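Local coordinates for metallo-beta-lactamase FIM-1 (Pseudomonas aeruginosa, PDB 6V3Q), which probably hydrolyses the amide bond of beta-lactam antibiotics with the help of zinc, giving substituted beta-amino acids and so antibiotic resistance, at residues A[20-25]-A[38-43]; A[49-54]-A[78-83]. All blocks are in the same frame, centred on the assembly; numbering follows the deposited sequence.

Contact 1: A[20-25]-A[38-43]; sequences WMHTSM and GLIVEK
Segments 20-25 and 38-43, parts of strands 19-27 and 33-43, run antiparallel, their axes 4.5 Å apart at closest approach, with Trp20 facing Ile40 and His22 facing Gly38 in hydrogen-bonded pairs and Met21 facing Leu39 in the non-hydrogen-bonded pair between them. At the Trp20 pair both backbone bonds are short, Trp20 N to Ile40 O and Ile40 N to Trp20 O each measuring 2.8 Å. His22 and Gly38 exchange the second pair of bonds, Gly38 N to His22 O at 2.8 Å.

The side chains of Trp20, His22 and Ile40 share one face of the sheet. The indole NE1 of Trp20 gives a nearly straight bond (168°) to Glu42 OE2, 2.9 Å away, on the lone pair turned away from OE1; ring and carboxylate are nearly coplanar. With chi1 at 67°, CG of His22 sits between its backbone N and carbonyl carbon, which folds the imidazole over the partner strand. There Gly38 CA makes a CH-pi contact, 3.4 Å from the ring centroid, while Ile40 CD1 packs at the ring edge, 3.7 Å from His22 CD2. On the other face Met21 CB and Leu39 CD2 touch loosely. Helix 56-68 packs on the Trp20-His22 face through Ile62 and Trp65; the hairpin belongs to one sheet of the alpha-beta/beta-alpha sandwich of metallo-beta-lactamases.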
ATOM      1  N   TRP A  20      -0.457  -6.212  23.755  1.00 59.26           N
ATOM      2  CA  TRP A  20      -1.034  -6.497  22.449  1.00 59.63           C
ATOM      3  C   TRP A  20      -0.601  -5.439  21.444  1.00 61.57           C
ATOM      4  O   TRP A  20      -0.421  -4.266  21.790  1.00 62.24           O
ATOM      5  CB  TRP A  20      -2.567  -6.537  22.512  1.00 59.98           C
ATOM      6  CG  TRP A  20      -3.105  -7.504  23.514  1.00 62.77           C
ATOM      7  CD1 TRP A  20      -3.181  -7.322  24.862  1.00 62.12           C
ATOM      8  CD2 TRP A  20      -3.654  -8.803  23.252  1.00 58.95           C
ATOM      9  NE1 TRP A  20      -3.736  -8.427  25.458  1.00 64.44           N
ATOM     10  CE2 TRP A  20      -4.037  -9.352  24.492  1.00 61.62           C
ATOM     11  CE3 TRP A  20      -3.852  -9.558  22.092  1.00 59.60           C
ATOM     12  CZ2 TRP A  20      -4.608 -10.618  24.605  1.00 59.31           C
ATOM     13  CZ3 TRP A  20      -4.423 -10.817  22.207  1.00 62.20           C
ATOM     14  CH2 TRP A  20      -4.792 -11.333  23.453  1.00 58.08           C
ATOM     15  N   MET A  21      -0.443  -5.859  20.192  1.00 62.06           N
ATOM     16  CA  MET A  21      -0.152  -4.960  19.084  1.00 64.17           C
ATOM     17  C   MET A  21      -1.389  -4.842  18.205  1.00 60.48           C
ATOM     18  O   MET A  21      -1.940  -5.857  17.768  1.00 60.63           O
ATOM     19  CB  MET A  21       1.034  -5.467  18.258  1.00 68.61           C
ATOM     20  CG  MET A  21       1.619  -4.438  17.298  1.00 75.74           C
ATOM     21  SD  MET A  21       3.140  -4.996  16.491  1.00 82.67           S
ATOM     22  CE  MET A  21       2.503  -5.654  14.950  1.00 82.05           C
ATOM     23  N   HIS A  22      -1.835  -3.613  17.960  1.00 56.48           N
ATOM     24  CA  HIS A  22      -2.934  -3.364  17.037  1.00 56.76           C
ATOM     25  C   HIS A  22      -2.393  -2.791  15.734  1.00 59.13           C
ATOM     26  O   HIS A  22      -1.519  -1.918  15.740  1.00 63.96           O
ATOM     27  CB  HIS A  22      -3.996  -2.428  17.637  1.00 50.42           C
ATOM     28  CG  HIS A  22      -3.533  -1.022  17.876  1.00 58.84           C
ATOM     29  ND1 HIS A  22      -3.469  -0.075  16.877  1.00 56.07           N
ATOM     30  CD2 HIS A  22      -3.158  -0.392  19.016  1.00 57.12           C
ATOM     31  CE1 HIS A  22      -3.055   1.072  17.386  1.00 57.54           C
ATOM     32  NE2 HIS A  22      -2.860   0.907  18.683  1.00 55.42           N
ATOM     33  N   THR A  23      -2.912  -3.303  14.620  1.00 58.37           N
ATOM     34  CA  THR A  23      -2.484  -2.917  13.285  1.00 60.99           C
ATOM     35  C   THR A  23      -3.707  -2.523  12.475  1.00 60.60           C
ATOM     36  O   THR A  23      -4.651  -3.310  12.348  1.00 61.17           O
ATOM     37  CB  THR A  23      -1.733  -4.060  12.588  1.00 61.01           C
ATOM     38  OG1 THR A  23      -0.569  -4.408  13.348  1.00 63.59           O
ATOM     39  CG2 THR A  23      -1.310  -3.647  11.186  1.00 60.81           C
ATOM     40  N   SER A  24      -3.691  -1.307  11.933  1.00 57.09           N
ATOM     41  CA  SER A  24      -4.787  -0.792  11.130  1.00 60.60           C
ATOM     42  C   SER A  24      -4.257  -0.382   9.764  1.00 61.64           C
ATOM     43  O   SER A  24      -3.101   0.025   9.628  1.00 60.09           O
ATOM     44  CB  SER A  24      -5.469   0.397  11.816  1.00 61.53           C
ATOM     45  OG  SER A  24      -4.536   1.420  12.120  1.00 64.98           O
ATOM     46  N   MET A  25      -5.112  -0.486   8.753  1.00 62.79           N
ATOM     47  CA  MET A  25      -4.732  -0.201   7.377  1.00 63.92           C
ATOM     48  C   MET A  25      -5.416   1.069   6.891  1.00 63.55           C
ATOM     49  O   MET A  25      -6.601   1.295   7.165  1.00 60.13           O
ATOM     50  CB  MET A  25      -5.093  -1.368   6.456  1.00 71.99           C
ATOM     51  CG  MET A  25      -4.716  -2.734   7.021  1.00 80.64           C
ATOM     52  SD  MET A  25      -2.952  -2.914   7.328  1.00 89.03           S
ATOM     53  CE  MET A  25      -2.305  -3.015   5.660  1.00 87.78           C
ATOM     54  N   GLY A  38       0.269  -0.064  16.762  1.00 56.06           N
ATOM     55  CA  GLY A  38       0.170   0.557  18.068  1.00 54.18           C
ATOM     56  C   GLY A  38       0.160  -0.517  19.135  1.00 58.72           C
ATOM     57  O   GLY A  38       0.250  -1.703  18.810  1.00 57.41           O
ATOM     58  N   LEU A  39       0.051  -0.139  20.402  1.00 57.71           N
ATOM     59  CA  LEU A  39       0.050  -1.111  21.483  1.00 54.71           C
ATOM     60  C   LEU A  39      -1.176  -0.923  22.363  1.00 52.76           C
ATOM     61  O   LEU A  39      -1.688   0.188  22.519  1.00 52.12           O
ATOM     62  CB  LEU A  39       1.310  -1.006  22.358  1.00 56.29           C
ATOM     63  CG  LEU A  39       2.671  -1.413  21.788  1.00 58.50           C
ATOM     64  CD1 LEU A  39       3.770  -1.137  22.806  1.00 60.47           C
ATOM     65  CD2 LEU A  39       2.681  -2.879  21.372  1.00 57.79           C
ATOM     66  N   ILE A  40      -1.648  -2.034  22.924  1.00 50.99           N
ATOM     67  CA  ILE A  40      -2.573  -2.030  24.050  1.00 54.27           C
ATOM     68  C   ILE A  40      -1.889  -2.782  25.182  1.00 57.99           C
ATOM     69  O   ILE A  40      -1.536  -3.959  25.027  1.00 57.22           O
ATOM     70  CB  ILE A  40      -3.927  -2.667  23.701  1.00 63.05           C
ATOM     71  CG1 ILE A  40      -4.570  -1.944  22.517  1.00 64.13           C
ATOM     72  CG2 ILE A  40      -4.854  -2.622  24.907  1.00 59.44           C
ATOM     73  CD1 ILE A  40      -4.778  -2.825  21.303  1.00 67.05           C
ATOM     74  N   VAL A  41      -1.691  -2.105  26.309  1.00 58.48           N
ATOM     75  CA  VAL A  41      -0.953  -2.650  27.442  1.00 55.57           C
ATOM     76  C   VAL A  41      -1.913  -2.802  28.610  1.00 58.92           C
ATOM     77  O   VAL A  41      -2.494  -1.812  29.076  1.00 60.88           O
ATOM     78  CB  VAL A  41       0.241  -1.766  27.829  1.00 56.71           C
ATOM     79  CG1 VAL A  41       0.968  -2.367  29.026  1.00 55.37           C
ATOM     80  CG2 VAL A  41       1.182  -1.614  26.651  1.00 54.24           C
ATOM     81  N   GLU A  42      -2.071  -4.034  29.084  1.00 60.65           N
ATOM     82  CA  GLU A  42      -2.936  -4.304  30.221  1.00 65.01           C
ATOM     83  C   GLU A  42      -2.364  -3.687  31.494  1.00 69.24           C
ATOM     84  O   GLU A  42      -1.150  -3.650  31.705  1.00 67.93           O
ATOM     85  CB  GLU A  42      -3.115  -5.811  30.406  1.00 63.94           C
ATOM     86  CG  GLU A  42      -3.671  -6.521  29.186  1.00 73.31           C
ATOM     87  CD  GLU A  42      -3.763  -8.017  29.383  1.00 87.27           C
ATOM     88  OE1 GLU A  42      -3.806  -8.465  30.548  1.00 90.86           O
ATOM     89  OE2 GLU A  42      -3.785  -8.747  28.374  1.00 88.95           O
ATOM     90  N   LYS A  43      -3.262  -3.201  32.351  1.00 71.95           N
ATOM     91  CA  LYS A  43      -2.877  -2.606  33.634  1.00 77.40           C
ATOM     92  C   LYS A  43      -4.025  -2.867  34.611  1.00 79.28           C
ATOM     93  O   LYS A  43      -4.979  -2.087  34.695  1.00 82.31           O
ATOM     94  CB  LYS A  43      -2.574  -1.121  33.495  1.00 75.98           C
ATOM     95  CG  LYS A  43      -2.310  -0.395  34.805  1.00 82.11           C
ATOM     96  CD  LYS A  43      -1.533   0.890  34.558  1.00 91.39           C
ATOM     97  CE  LYS A  43      -1.734   1.907  35.669  1.00101.92           C
ATOM     98  NZ  LYS A  43      -2.832   2.855  35.348  1.00108.40           N
TER

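Contact 2: A[49-54]-A[78-83]; sequences LVDTAW and VFTHAH. With ZN (zinc ion), chain C.
The ring of Phe79 has Asp51 CA at its edge, near its plane, and takes the methyl of Thr52 obliquely, with Thr52 CG2 3.4 Å from Phe79 CE1. The ring of His81 has ND1 of His83 at its edge, in plane, because both imidazoles turn a nitrogen to the same zinc ion: His81 NE2 binds it at 2.2 Å and His83 ND1 at 2.1 Å. His145 supplies a third nitrogen, and its ring meets that of His81 edge-to-face.

Asp51 ties the two loops together. Its CG lies anti to the carbonyl carbon (chi1 -73°), which brings the carboxylate across to Thr80. OD1 accepts the backbone N of Thr80 at 2.9 Å, using the lone pair on the side of OD2, and Thr80 OG1 comes to 3.2 Å from Asp51 OD2. Directly after Thr80, His81 opens the run His-Ala-His-Asp-Asp, the HxHxD motif of the metallo-beta-lactamase superfamily, in which His83 is the second histidine.

Just before these loops the two segments still pair in parallel, Val50 beside Val78. Val78 N bonds to Leu49 O at 2.9 Å and Asp51 N to Val78 O at 2.8 Å, so Val78 grips the residues on either side of Val50. The valine side chains lie side by side, Val50 CG2 4.1 Å from Val78 CG1. Helix 56-68 makes the crossover between the two strands and touches Leu49 and Thr52, while His83 NE2 is hydrogen-bonded to Asp179.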
ATOM      1  N   LEU A  49      -3.497   2.566  25.892  1.00 53.17           N
ATOM      2  CA  LEU A  49      -3.394   2.578  24.440  1.00 54.63           C
ATOM      3  C   LEU A  49      -2.198   3.428  24.028  1.00 58.67           C
ATOM      4  O   LEU A  49      -2.078   4.585  24.443  1.00 61.68           O
ATOM      5  CB  LEU A  49      -4.673   3.116  23.801  1.00 54.61           C
ATOM      6  CG  LEU A  49      -4.639   3.276  22.279  1.00 54.17           C
ATOM      7  CD1 LEU A  49      -4.467   1.928  21.592  1.00 56.21           C
ATOM      8  CD2 LEU A  49      -5.886   3.985  21.765  1.00 57.88           C
ATOM      9  N   VAL A  50      -1.318   2.851  23.225  1.00 55.94           N
ATOM     10  CA  VAL A  50      -0.220   3.586  22.614  1.00 57.42           C
ATOM     11  C   VAL A  50      -0.578   3.770  21.147  1.00 55.70           C
ATOM     12  O   VAL A  50      -0.651   2.793  20.393  1.00 58.55           O
ATOM     13  CB  VAL A  50       1.117   2.855  22.787  1.00 53.11           C
ATOM     14  CG1 VAL A  50       2.249   3.660  22.174  1.00 56.18           C
ATOM     15  CG2 VAL A  50       1.383   2.587  24.260  1.00 46.56           C
ATOM     16  N   ASP A  51      -0.840   5.020  20.759  1.00 54.59           N
ATOM     17  CA  ASP A  51      -1.172   5.401  19.389  1.00 61.81           C
ATOM     18  C   ASP A  51      -2.550   4.922  18.946  1.00 63.29           C
ATOM     19  O   ASP A  51      -2.975   3.806  19.268  1.00 66.45           O
ATOM     20  CB  ASP A  51      -0.108   4.893  18.417  1.00 74.99           C
ATOM     21  CG  ASP A  51       1.184   5.671  18.520  1.00 94.56           C
ATOM     22  OD1 ASP A  51       1.143   6.823  18.995  1.00 99.21           O
ATOM     23  OD2 ASP A  51       2.234   5.139  18.113  1.00102.45           O
ATOM     24  N   THR A  52      -3.247   5.769  18.194  1.00 62.75           N
ATOM     25  CA  THR A  52      -4.559   5.452  17.654  1.00 62.34           C
ATOM     26  C   THR A  52      -4.405   4.711  16.329  1.00 60.74           C
ATOM     27  O   THR A  52      -3.298   4.360  15.912  1.00 66.04           O
ATOM     28  CB  THR A  52      -5.377   6.724  17.459  1.00 63.22           C
ATOM     29  OG1 THR A  52      -4.836   7.464  16.359  1.00 57.83           O
ATOM     30  CG2 THR A  52      -5.320   7.590  18.696  1.00 66.98           C
ATOM     31  N   ALA A  53      -5.522   4.456  15.658  1.00 63.76           N
ATOM     32  CA  ALA A  53      -5.505   3.982  14.287  1.00 60.11           C
ATOM     33  C   ALA A  53      -5.458   5.193  13.357  1.00 66.59           C
ATOM     34  O   ALA A  53      -5.149   6.311  13.776  1.00 69.38           O
ATOM     35  CB  ALA A  53      -6.708   3.082  14.025  1.00 62.51           C
ATOM     36  N   TRP A  54      -5.786   4.992  12.081  1.00 68.47           N
ATOM     37  CA  TRP A  54      -5.687   6.088  11.122  1.00 65.99           C
ATOM     38  C   TRP A  54      -6.815   7.102  11.288  1.00 71.13           C
ATOM     39  O   TRP A  54      -6.600   8.300  11.071  1.00 71.58           O
ATOM     40  CB  TRP A  54      -5.674   5.540   9.696  1.00 66.22           C
ATOM     41  CG  TRP A  54      -4.428   4.779   9.356  1.00 67.23           C
ATOM     42  CD1 TRP A  54      -4.232   3.435   9.480  1.00 64.13           C
ATOM     43  CD2 TRP A  54      -3.203   5.316   8.836  1.00 63.12           C
ATOM     44  NE1 TRP A  54      -2.964   3.100   9.071  1.00 66.89           N
ATOM     45  CE2 TRP A  54      -2.312   4.236   8.669  1.00 63.24           C
ATOM     46  CE3 TRP A  54      -2.774   6.602   8.495  1.00 66.26           C
ATOM     47  CZ2 TRP A  54      -1.017   4.404   8.177  1.00 65.53           C
ATOM     48  CZ3 TRP A  54      -1.487   6.767   8.006  1.00 69.40           C
ATOM     49  CH2 TRP A  54      -0.625   5.674   7.850  1.00 68.96           C
ATOM     50  N   VAL A  78      -1.605   7.390  25.062  1.00 53.40           N
ATOM     51  CA  VAL A  78      -0.472   8.254  24.759  1.00 51.93           C
ATOM     52  C   VAL A  78      -0.131   8.076  23.286  1.00 55.75           C
ATOM     53  O   VAL A  78      -0.341   7.009  22.703  1.00 55.68           O
ATOM     54  CB  VAL A  78       0.747   7.943  25.658  1.00 53.23           C
ATOM     55  CG1 VAL A  78       1.245   6.526  25.416  1.00 52.59           C
ATOM     56  CG2 VAL A  78       1.855   8.967  25.443  1.00 51.46           C
ATOM     57  N   PHE A  79       0.370   9.141  22.673  1.00 51.02           N
ATOM     58  CA  PHE A  79       0.678   9.151  21.254  1.00 54.30           C
ATOM     59  C   PHE A  79       2.114   9.614  21.055  1.00 56.68           C
ATOM     60  O   PHE A  79       2.613  10.477  21.783  1.00 58.49           O
ATOM     61  CB  PHE A  79      -0.295  10.060  20.500  1.00 58.45           C
ATOM     62  CG  PHE A  79      -1.681  10.065  21.080  1.00 63.64           C
ATOM     63  CD1 PHE A  79      -2.527   8.981  20.904  1.00 69.13           C
ATOM     64  CD2 PHE A  79      -2.133  11.146  21.818  1.00 70.05           C
ATOM     65  CE1 PHE A  79      -3.796   8.980  21.448  1.00 72.12           C
ATOM     66  CE2 PHE A  79      -3.406  11.151  22.363  1.00 75.77           C
ATOM     67  CZ  PHE A  79      -4.237  10.066  22.176  1.00 74.33           C
ATOM     68  N   THR A  80       2.774   9.035  20.052  1.00 56.82           N
ATOM     69  CA  THR A  80       4.210   9.213  19.893  1.00 57.10           C
ATOM     70  C   THR A  80       4.591  10.430  19.052  1.00 58.51           C
ATOM     71  O   THR A  80       5.702  10.944  19.217  1.00 61.32           O
ATOM     72  CB  THR A  80       4.834   7.947  19.295  1.00 59.86           C
ATOM     73  OG1 THR A  80       4.211   7.644  18.042  1.00 65.04           O
ATOM     74  CG2 THR A  80       4.642   6.774  20.247  1.00 55.47           C
ATOM     75  N   HIS A  81       3.714  10.905  18.169  1.00 55.86           N
ATOM     76  CA  HIS A  81       3.918  12.187  17.498  1.00 62.27           C
ATOM     77  C   HIS A  81       2.620  12.584  16.806  1.00 65.35           C
ATOM     78  O   HIS A  81       1.655  11.816  16.765  1.00 66.98           O
ATOM     79  CB  HIS A  81       5.090  12.154  16.510  1.00 61.52           C
ATOM     80  CG  HIS A  81       4.858  11.295  15.308  1.00 70.71           C
ATOM     81  ND1 HIS A  81       4.881   9.917  15.358  1.00 72.86           N
ATOM     82  CD2 HIS A  81       4.628  11.620  14.014  1.00 74.85           C
ATOM     83  CE1 HIS A  81       4.663   9.432  14.149  1.00 71.87           C
ATOM     84  NE2 HIS A  81       4.505  10.443  13.315  1.00 79.24           N
ATOM     85  N   ALA A  82       2.613  13.801  16.267  1.00 67.89           N
ATOM     86  CA  ALA A  82       1.391  14.420  15.756  1.00 67.58           C
ATOM     87  C   ALA A  82       1.293  14.251  14.239  1.00 73.62           C
ATOM     88  O   ALA A  82       1.366  15.202  13.461  1.00 75.15           O
ATOM     89  CB  ALA A  82       1.337  15.888  16.162  1.00 68.32           C
ATOM     90  N   HIS A  83       1.125  12.998  13.835  1.00 71.33           N
ATOM     91  CA  HIS A  83       0.712  12.630  12.488  1.00 74.29           C
ATOM     92  C   HIS A  83      -0.548  11.782  12.590  1.00 71.46           C
ATOM     93  O   HIS A  83      -0.899  11.286  13.664  1.00 67.18           O
ATOM     94  CB  HIS A  83       1.825  11.885  11.740  1.00 79.02           C
ATOM     95  CG  HIS A  83       2.843  12.792  11.123  1.00 91.51           C
ATOM     96  ND1 HIS A  83       4.009  12.328  10.555  1.00102.09           N
ATOM     97  CD2 HIS A  83       2.865  14.139  10.979  1.00 95.37           C
ATOM     98  CE1 HIS A  83       4.708  13.349  10.091  1.00 97.72           C
ATOM     99  NE2 HIS A  83       4.036  14.460  10.335  1.00 98.08           N
TER
HETATM  100 ZN    ZN C 300       4.836  10.438  11.126  1.00 75.02          ZN

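Overall arrangement
Both contacts are buried and belong to the same seven-stranded mixed sheet, in which strands 33-43 and 46-50 are neighbours; Leu39 O to Val50 N, 2.8 Å, probably bonds one contact to the other. Contact 1 lies on the antiparallel side, a regular hairpin with one polar side-chain bond toward its partly exposed end. Contact 2 lies where the sheet turns parallel and its strands run out into loops, so a carboxylate takes over from backbone pairing and histidines bind zinc. Helix 56-68 packs against both. They also meet where His22 NE2 approaches Asp51 O and where Trp54 NE1 probably bonds to Ser24 O. Contact 1 also touches the second subunit, through Met21 and Thr23.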